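Local coordinates for CBS domain-containing protein CBSX1, chloroplastic (Arabidopsis thaliana, PDB 4GQV) that probably regulates chloroplast thioredoxins through a pair of CBS domains, a module that in many relatives senses adenosine-containing nucleotides, at residues Val20-Thr25 against Lys49-Val54; Asp27-Leu32 against Tyr57-Leu62; Lys123-Leu126 against Arg132-Val135. All coordinates share one frame; numbering follows the deposited sequence.

Contact 1. Residues Val20-Thr25 against Lys49-Val54; sequences VKPTTT and KLVGLV
V20 pairs with V54 and P22 with G52 in reverse order, their CA atoms 8.7 Å apart for V20 and V54 and 8.4 Å apart for P22 and G52, while the loop slants steeply across the strand. That spacing is too wide for direct backbone pairing, and strand 40-44 accounts for it: V20 bonds to the backbone of P42 and I44, whereas V51 bonds to V43. The loop then turns back in a type I turn from K21 to T24. P22 suits its second position because the ring fixes phi near -64°, and the turn is closed twice, by T24 N to K21 O (3.0 Å) and by a nearly straight bond from K21 N to T24 OG1 (3.0 Å, 168°).

The contact itself is purely apolar. V20 CG2 approaches V54 CG1 at 4.2 Å, the two side chains lying about at right angles. V20 carries CG2 between its backbone N and carbonyl carbon, and V54 holds CG1 in the equivalent place. Beside them the ring of P22 presents CG to V51 CG2 at 4.1 Å, again roughly perpendicular. Short valines and a compact proline ring suit a meeting around strand 40-44, where F41 packs on V20 and V54, and V43 on V20 and P22. V51 and G52 both face V43, a classic beta bulge between strands 40-44 and 50-55 of the first CBS domain; the sheet's third strand, 106-107, comes from the later CBS half.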
loop_
_atom_site.group_PDB
_atom_site.type_symbol
_atom_site.label_atom_id
_atom_site.label_comp_id
_atom_site.label_asym_id
_atom_site.label_seq_id
_atom_site.Cartn_x
_atom_site.Cartn_y
_atom_site.Cartn_z
ATOM N N VAL A 20 16.407 -1.749 0.853
ATOM C CA VAL A 20 17.316 -1.287 -0.185
ATOM C C VAL A 20 18.471 -0.630 0.512
ATOM O O VAL A 20 18.419 -0.422 1.713
ATOM C CB VAL A 20 16.667 -0.268 -1.202
ATOM C CG1 VAL A 20 15.644 -0.937 -2.114
ATOM C CG2 VAL A 20 16.083 0.960 -0.509
ATOM N N LYS A 21 19.507 -0.266 -0.223
ATOM C CA LYS A 21 20.612 0.464 0.384
ATOM C C LYS A 21 20.625 1.817 -0.247
ATOM O O LYS A 21 19.954 2.014 -1.263
ATOM C CB LYS A 21 21.935 -0.263 0.139
ATOM C CG LYS A 21 21.954 -1.663 0.699
ATOM C CD LYS A 21 23.118 -1.879 1.639
ATOM C CE LYS A 21 23.214 -3.347 2.003
ATOM N NZ LYS A 21 23.207 -4.201 0.784
ATOM N N PRO A 22 21.380 2.766 0.326
ATOM C CA PRO A 22 21.504 4.053 -0.381
ATOM C C PRO A 22 22.216 3.915 -1.747
ATOM O O PRO A 22 22.125 4.835 -2.567
ATOM C CB PRO A 22 22.362 4.902 0.570
ATOM C CG PRO A 22 22.353 4.189 1.875
ATOM C CD PRO A 22 22.149 2.744 1.578
ATOM N N THR A 23 22.918 2.797 -1.965
ATOM C CA THR A 23 23.627 2.525 -3.225
ATOM C C THR A 23 22.675 1.964 -4.261
ATOM O O THR A 23 23.028 1.848 -5.432
ATOM C CB THR A 23 24.768 1.472 -3.075
ATOM O OG1 THR A 23 24.238 0.248 -2.537
ATOM C CG2 THR A 23 25.852 1.993 -2.190
ATOM N N THR A 24 21.484 1.568 -3.830
ATOM C CA THR A 24 20.504 1.071 -4.786
ATOM C C THR A 24 20.099 2.207 -5.726
ATOM O O THR A 24 19.930 3.342 -5.278
ATOM C CB THR A 24 19.312 0.478 -4.057
ATOM O OG1 THR A 24 19.780 -0.578 -3.208
ATOM C CG2 THR A 24 18.277 -0.078 -5.023
ATOM N N THR A 25 20.006 1.911 -7.029
ATOM C CA THR A 25 19.567 2.892 -8.030
ATOM C C THR A 25 18.051 2.997 -8.029
ATOM O O THR A 25 17.359 2.036 -7.680
ATOM C CB THR A 25 19.984 2.497 -9.479
ATOM O OG1 THR A 25 19.230 1.351 -9.905
ATOM C CG2 THR A 25 21.466 2.185 -9.578
ATOM N N LYS A 49 22.183 -1.353 9.554
ATOM C CA LYS A 49 21.644 -0.275 10.348
ATOM C C LYS A 49 20.621 0.477 9.523
ATOM O O LYS A 49 20.736 0.566 8.293
ATOM C CB LYS A 49 22.747 0.693 10.777
ATOM C CG LYS A 49 23.764 0.062 11.691
ATOM C CD LYS A 49 24.377 1.074 12.644
ATOM C CE LYS A 49 25.107 0.345 13.765
ATOM N NZ LYS A 49 24.464 -0.982 13.980
ATOM N N LEU A 50 19.638 1.043 10.218
ATOM C CA LEU A 50 18.578 1.776 9.563
ATOM C C LEU A 50 19.019 3.213 9.357
ATOM O O LEU A 50 19.283 3.944 10.315
ATOM C CB LEU A 50 17.277 1.687 10.373
ATOM C CG LEU A 50 16.077 2.408 9.753
ATOM C CD1 LEU A 50 15.603 1.732 8.448
ATOM C CD2 LEU A 50 14.960 2.516 10.761
ATOM N N VAL A 51 19.107 3.622 8.093
ATOM C CA VAL A 51 19.512 4.986 7.783
ATOM C C VAL A 51 18.396 5.753 7.066
ATOM O O VAL A 51 18.442 6.983 6.946
ATOM C CB VAL A 51 20.839 5.049 6.946
ATOM C CG1 VAL A 51 22.025 4.510 7.740
ATOM C CG2 VAL A 51 20.691 4.304 5.622
ATOM N N GLY A 52 17.387 5.052 6.574
ATOM C CA GLY A 52 16.309 5.819 6.001
ATOM C C GLY A 52 15.110 5.036 5.538
ATOM O O GLY A 52 15.034 3.828 5.722
ATOM N N LEU A 53 14.155 5.757 4.965
ATOM C CA LEU A 53 12.953 5.164 4.414
ATOM C C LEU A 53 12.756 5.777 3.047
ATOM O O LEU A 53 13.152 6.931 2.812
ATOM C CB LEU A 53 11.744 5.489 5.283
ATOM C CG LEU A 53 11.575 4.628 6.533
ATOM C CD1 LEU A 53 10.322 5.027 7.283
ATOM C CD2 LEU A 53 11.493 3.174 6.129
ATOM N N VAL A 54 12.157 5.019 2.139
ATOM C CA VAL A 54 11.974 5.551 0.808
ATOM C C VAL A 54 10.687 5.040 0.206
ATOM O O VAL A 54 10.293 3.909 0.446
ATOM C CB VAL A 54 13.190 5.272 -0.107
ATOM C CG1 VAL A 54 13.121 3.880 -0.717
ATOM C CG2 VAL A 54 13.264 6.330 -1.192
#

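Contact 2. Residues Asp27-Leu32 against Tyr57-Leu62; sequences DEALEL and YDLLAL
A29 and L59 meet where two helices approach, the small methyl of A29 offering a shallow hollow and L59 the bump that enters it, CB of A29 to CD2 of L59 at 3.9 Å. Alanine suits this place because it adds so little bulk on the face of helix 26-36 turned to its partner. Next to it, L30 sends its CD2 methyl over the root of the L59 side chain, 4.3 Å from L59 CB, and the same methyl touches CD2 of L60 at 4.2 Å. One leucine methyl thus sits against two successive residues. L30 places its CG opposite the carbonyl carbon (chi1 -79°), which brings the branch round to the other helix although its CB starts off to one side.

These are the two helices, 26-36 and 56-59, of the beta-alpha-beta-beta-alpha core of the first CBS domain, packed together beside its sheet, where F41 lies against A29. The second helix stops here in a Schellman motif: A61, with positive phi, lets L62 N reach Y57 O (3.2 Å) and A61 N reach D58 O (3.3 Å), and L60 leaves helical geometry. L30 and L60 also pack on V152 of the second subunit, so their leucine surface continues into the dimer interface.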
loop_
_atom_site.group_PDB
_atom_site.type_symbol
_atom_site.label_atom_id
_atom_site.label_comp_id
_atom_site.label_asym_id
_atom_site.label_seq_id
_atom_site.Cartn_x
_atom_site.Cartn_y
_atom_site.Cartn_z
ATOM N N ASP A 27 16.099 2.814 -10.357
ATOM C CA ASP A 27 15.512 1.813 -11.243
ATOM C C ASP A 27 15.457 0.443 -10.572
ATOM O O ASP A 27 14.508 -0.331 -10.765
ATOM C CB ASP A 27 16.285 1.739 -12.566
ATOM C CG ASP A 27 16.314 3.072 -13.308
ATOM O OD1 ASP A 27 15.325 3.839 -13.212
ATOM O OD2 ASP A 27 17.327 3.351 -13.995
ATOM N N GLU A 28 16.474 0.143 -9.775
ATOM C CA GLU A 28 16.463 -1.087 -8.989
ATOM C C GLU A 28 15.310 -1.045 -7.991
ATOM O O GLU A 28 14.628 -2.042 -7.770
ATOM C CB GLU A 28 17.757 -1.251 -8.209
ATOM C CG GLU A 28 18.988 -1.593 -9.002
ATOM C CD GLU A 28 20.141 -1.943 -8.083
ATOM O OE1 GLU A 28 21.072 -1.124 -7.950
ATOM O OE2 GLU A 28 20.097 -3.033 -7.475
ATOM N N ALA A 29 15.098 0.126 -7.401
ATOM C CA ALA A 29 14.075 0.284 -6.375
ATOM C C ALA A 29 12.691 0.225 -7.008
ATOM O O ALA A 29 11.793 -0.445 -6.499
ATOM C CB ALA A 29 14.279 1.585 -5.624
ATOM N N LEU A 30 12.532 0.903 -8.142
ATOM C CA LEU A 30 11.281 0.859 -8.895
ATOM C C LEU A 30 10.941 -0.571 -9.297
ATOM O O LEU A 30 9.781 -1.000 -9.216
ATOM C CB LEU A 30 11.360 1.765 -10.124
ATOM C CG LEU A 30 11.159 3.252 -9.825
ATOM C CD1 LEU A 30 11.623 4.123 -10.984
ATOM C CD2 LEU A 30 9.700 3.528 -9.506
ATOM N N GLU A 31 11.965 -1.314 -9.701
ATOM C CA GLU A 31 11.792 -2.720 -10.023
ATOM C C GLU A 31 11.292 -3.473 -8.793
ATOM O O GLU A 31 10.228 -4.112 -8.832
ATOM C CB GLU A 31 13.108 -3.314 -10.534
ATOM C CG GLU A 31 12.944 -4.555 -11.425
ATOM C CD GLU A 31 13.874 -4.536 -12.641
ATOM O OE1 GLU A 31 14.354 -3.435 -12.999
ATOM O OE2 GLU A 31 14.124 -5.611 -13.240
ATOM N N LEU A 32 12.051 -3.367 -7.700
ATOM C CA LEU A 32 11.716 -4.030 -6.438
ATOM C C LEU A 32 10.274 -3.766 -6.010
ATOM O O LEU A 32 9.568 -4.687 -5.595
ATOM C CB LEU A 32 12.704 -3.637 -5.335
ATOM C CG LEU A 32 14.087 -4.310 -5.417
ATOM C CD1 LEU A 32 15.084 -3.715 -4.428
ATOM C CD2 LEU A 32 13.988 -5.817 -5.208
ATOM N N TYR A 57 6.585 7.903 -4.105
ATOM C CA TYR A 57 6.546 9.365 -4.209
ATOM C C TYR A 57 7.946 9.981 -4.246
ATOM O O TYR A 57 8.197 10.940 -4.984
ATOM C CB TYR A 57 5.725 9.956 -3.052
ATOM C CG TYR A 57 5.749 11.473 -2.942
ATOM C CD1 TYR A 57 4.777 12.252 -3.564
ATOM C CD2 TYR A 57 6.726 12.124 -2.190
ATOM C CE1 TYR A 57 4.789 13.644 -3.454
ATOM C CE2 TYR A 57 6.750 13.516 -2.081
ATOM C CZ TYR A 57 5.779 14.267 -2.711
ATOM O OH TYR A 57 5.799 15.643 -2.601
ATOM N N ASP A 58 8.855 9.428 -3.446
ATOM C CA ASP A 58 10.232 9.900 -3.419
ATOM C C ASP A 58 10.969 9.478 -4.674
ATOM O O ASP A 58 11.693 10.266 -5.274
ATOM C CB ASP A 58 10.959 9.349 -2.198
ATOM C CG ASP A 58 10.344 9.811 -0.909
ATOM O OD1 ASP A 58 10.597 10.968 -0.531
ATOM O OD2 ASP A 58 9.604 9.018 -0.286
ATOM N N LEU A 59 10.758 8.227 -5.071
ATOM C CA LEU A 59 11.398 7.668 -6.254
ATOM C C LEU A 59 11.050 8.443 -7.520
ATOM O O LEU A 59 11.932 8.765 -8.316
ATOM C CB LEU A 59 11.016 6.194 -6.421
ATOM C CG LEU A 59 11.991 5.172 -5.836
ATOM C CD1 LEU A 59 12.865 5.810 -4.767
ATOM C CD2 LEU A 59 11.241 3.973 -5.275
ATOM N N LEU A 60 9.767 8.739 -7.714
ATOM C CA LEU A 60 9.357 9.415 -8.904
ATOM C C LEU A 60 9.378 10.933 -8.809
ATOM O O LEU A 60 8.640 11.593 -9.501
ATOM C CB LEU A 60 7.997 8.908 -9.294
ATOM C CG LEU A 60 7.928 7.410 -9.480
ATOM C CD1 LEU A 60 6.626 6.900 -8.937
ATOM C CD2 LEU A 60 8.025 7.070 -10.947
ATOM N N ALA A 61 10.177 11.471 -7.897
ATOM C CA ALA A 61 10.249 12.902 -7.654
ATOM C C ALA A 61 8.941 13.636 -7.852
ATOM O O ALA A 61 8.837 14.466 -8.719
ATOM C CB ALA A 61 11.316 13.569 -8.470
ATOM N N LEU A 62 7.957 13.358 -7.022
ATOM C CA LEU A 62 6.626 13.867 -7.239
ATOM C C LEU A 62 6.309 15.071 -6.414
ATOM O O LEU A 62 6.949 15.328 -5.414
ATOM C CB LEU A 62 5.601 12.781 -6.951
ATOM C CG LEU A 62 5.841 11.535 -7.782
ATOM C CD1 LEU A 62 5.382 10.276 -7.082
ATOM C CD2 LEU A 62 5.207 11.690 -9.148
#

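Contact 3. Residues Lys123-Leu126 against Arg132-Val135; sequences KILL and RLPV
L133 drives its side chain at helix 118-127, and its CD1 methyl meets two consecutive helical residues, lying 4.0 Å from I124 CG2 and 4.0 Å from L125 CD2. The two approaches differ. I124 crosses L133 at about a right angle and presents the flank formed by its CB and CG2, while its longer branch leads away; CG2 stands anti to the backbone N (chi1 of -60° for CG1), which turns this short methyl to L133. L125 instead slides past L133 in the opposite direction, so both of its methyls are used: CD2 reaches the tip of L133, and CD1 rests 4.0 Å from L133 CG.

L125 CD1 also lies over the backbone at R132, 3.9 Å from R132 N. The CA atoms of L125 and R132 are 7.2 Å apart, and leucine's two terminal methyls let it touch both that backbone and L133. L133 extends outward because its CG lies anti to the carbonyl carbon (chi1 -68°) and its chain continues fully stretched (chi2 177°), which brings CD1 to the helix. Beta-branching in I124 puts CG2 close to the helix backbone, giving L133 a short, stiff flank to rest on. This is the helix-to-strand connection of the second CBS domain, the helix packed against the run that follows it.

R132 starts away from the helix, and its NH2 bonds to the backbone O of T39, in the first CBS domain. L125 carbonyl O accepts a bond from R148 NH2, and L133 bonds through its backbone to I146 and touches V112. Helix 118-127 thus packs on R132 and L133, whose run carries on as strand 134-136, on V151 of helix 148-156 through L125, and on L62 of the second subunit through the next residue, L126.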
loop_
_atom_site.group_PDB
_atom_site.type_symbol
_atom_site.label_atom_id
_atom_site.label_comp_id
_atom_site.label_asym_id
_atom_site.label_seq_id
_atom_site.Cartn_x
_atom_site.Cartn_y
_atom_site.Cartn_z
ATOM N N LYS A 123 -1.229 2.636 18.689
ATOM C CA LYS A 123 -1.633 4.040 18.781
ATOM C C LYS A 123 -1.036 4.856 17.635
ATOM O O LYS A 123 -1.766 5.546 16.918
ATOM C CB LYS A 123 -1.225 4.660 20.123
ATOM C CG LYS A 123 -2.015 4.163 21.311
ATOM C CD LYS A 123 -1.100 3.866 22.475
ATOM C CE LYS A 123 -1.860 3.426 23.701
ATOM N NZ LYS A 123 -0.902 2.919 24.750
ATOM N N ILE A 124 0.281 4.772 17.443
ATOM C CA ILE A 124 0.876 5.562 16.366
ATOM C C ILE A 124 0.257 5.211 15.021
ATOM O O ILE A 124 -0.255 6.074 14.311
ATOM C CB ILE A 124 2.393 5.373 16.262
ATOM C CG1 ILE A 124 3.072 5.807 17.562
ATOM C CG2 ILE A 124 2.918 6.170 15.087
ATOM C CD1 ILE A 124 2.706 7.202 17.964
ATOM N N LEU A 125 0.301 3.933 14.680
ATOM C CA LEU A 125 -0.259 3.474 13.428
ATOM C C LEU A 125 -1.688 3.968 13.229
ATOM O O LEU A 125 -2.060 4.381 12.136
ATOM C CB LEU A 125 -0.216 1.948 13.346
ATOM C CG LEU A 125 1.052 1.294 12.783
ATOM C CD1 LEU A 125 1.850 2.262 11.889
ATOM C CD2 LEU A 125 1.926 0.703 13.877
ATOM N N LEU A 126 -2.473 3.958 14.297
ATOM C CA LEU A 126 -3.901 4.224 14.176
ATOM C C LEU A 126 -4.290 5.693 14.334
ATOM O O LEU A 126 -5.446 6.035 14.171
ATOM C CB LEU A 126 -4.694 3.345 15.153
ATOM C CG LEU A 126 -4.560 1.826 14.979
ATOM C CD1 LEU A 126 -5.056 1.089 16.221
ATOM C CD2 LEU A 126 -5.284 1.348 13.728
ATOM N N ARG A 132 3.440 2.157 8.345
ATOM C CA ARG A 132 4.570 1.285 8.612
ATOM C C ARG A 132 5.376 1.938 9.728
ATOM O O ARG A 132 5.251 3.140 9.936
ATOM C CB ARG A 132 5.424 1.112 7.330
ATOM C CG ARG A 132 4.573 0.718 6.096
ATOM C CD ARG A 132 5.387 0.536 4.815
ATOM N NE ARG A 132 4.911 1.368 3.701
ATOM C CZ ARG A 132 5.693 1.815 2.720
ATOM N NH1 ARG A 132 6.983 1.530 2.721
ATOM N NH2 ARG A 132 5.193 2.563 1.746
ATOM N N LEU A 133 6.151 1.142 10.466
ATOM C CA LEU A 133 7.178 1.640 11.382
ATOM C C LEU A 133 8.298 0.629 11.401
ATOM O O LEU A 133 8.063 -0.541 11.606
ATOM C CB LEU A 133 6.664 1.823 12.806
ATOM C CG LEU A 133 5.629 2.926 13.068
ATOM C CD1 LEU A 133 5.187 2.907 14.539
ATOM C CD2 LEU A 133 6.149 4.303 12.666
ATOM N N PRO A 134 9.533 1.081 11.176
ATOM C CA PRO A 134 10.643 0.137 11.257
ATOM C C PRO A 134 10.902 -0.293 12.704
ATOM O O PRO A 134 10.741 0.493 13.640
ATOM C CB PRO A 134 11.828 0.928 10.692
ATOM C CG PRO A 134 11.436 2.365 10.785
ATOM C CD PRO A 134 9.944 2.421 10.727
ATOM N N VAL A 135 11.295 -1.549 12.863
ATOM C CA VAL A 135 11.662 -2.105 14.145
ATOM C C VAL A 135 13.143 -2.372 14.128
ATOM O O VAL A 135 13.654 -3.037 13.226
ATOM C CB VAL A 135 10.960 -3.433 14.418
ATOM C CG1 VAL A 135 11.142 -3.820 15.911
ATOM C CG2 VAL A 135 9.465 -3.360 14.024
#

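How the contacts relate
From the N terminus, the chain opens contact 1 at 20-25 and contact 2 at 27-32 before either is closed; residues 49-54 then close contact 1, and 57-62 close contact 2. The two therefore cross, and both stay within the first CBS domain, tying the entry loop, helix 26-36, strand 50-55 and helix 56-59 together. They touch directly, with V54 CG2 packing 3.6 Å from L59 CD1. Contact 3 follows in series and closes a short loop in the second CBS domain, joining helix 118-127 to strand 134-136. It meets contact 1 where L50 CD2 lies 3.5 Å from P134 CB. Within one chain it does not touch contact 2, although L126 packs on L62 of the second subunit.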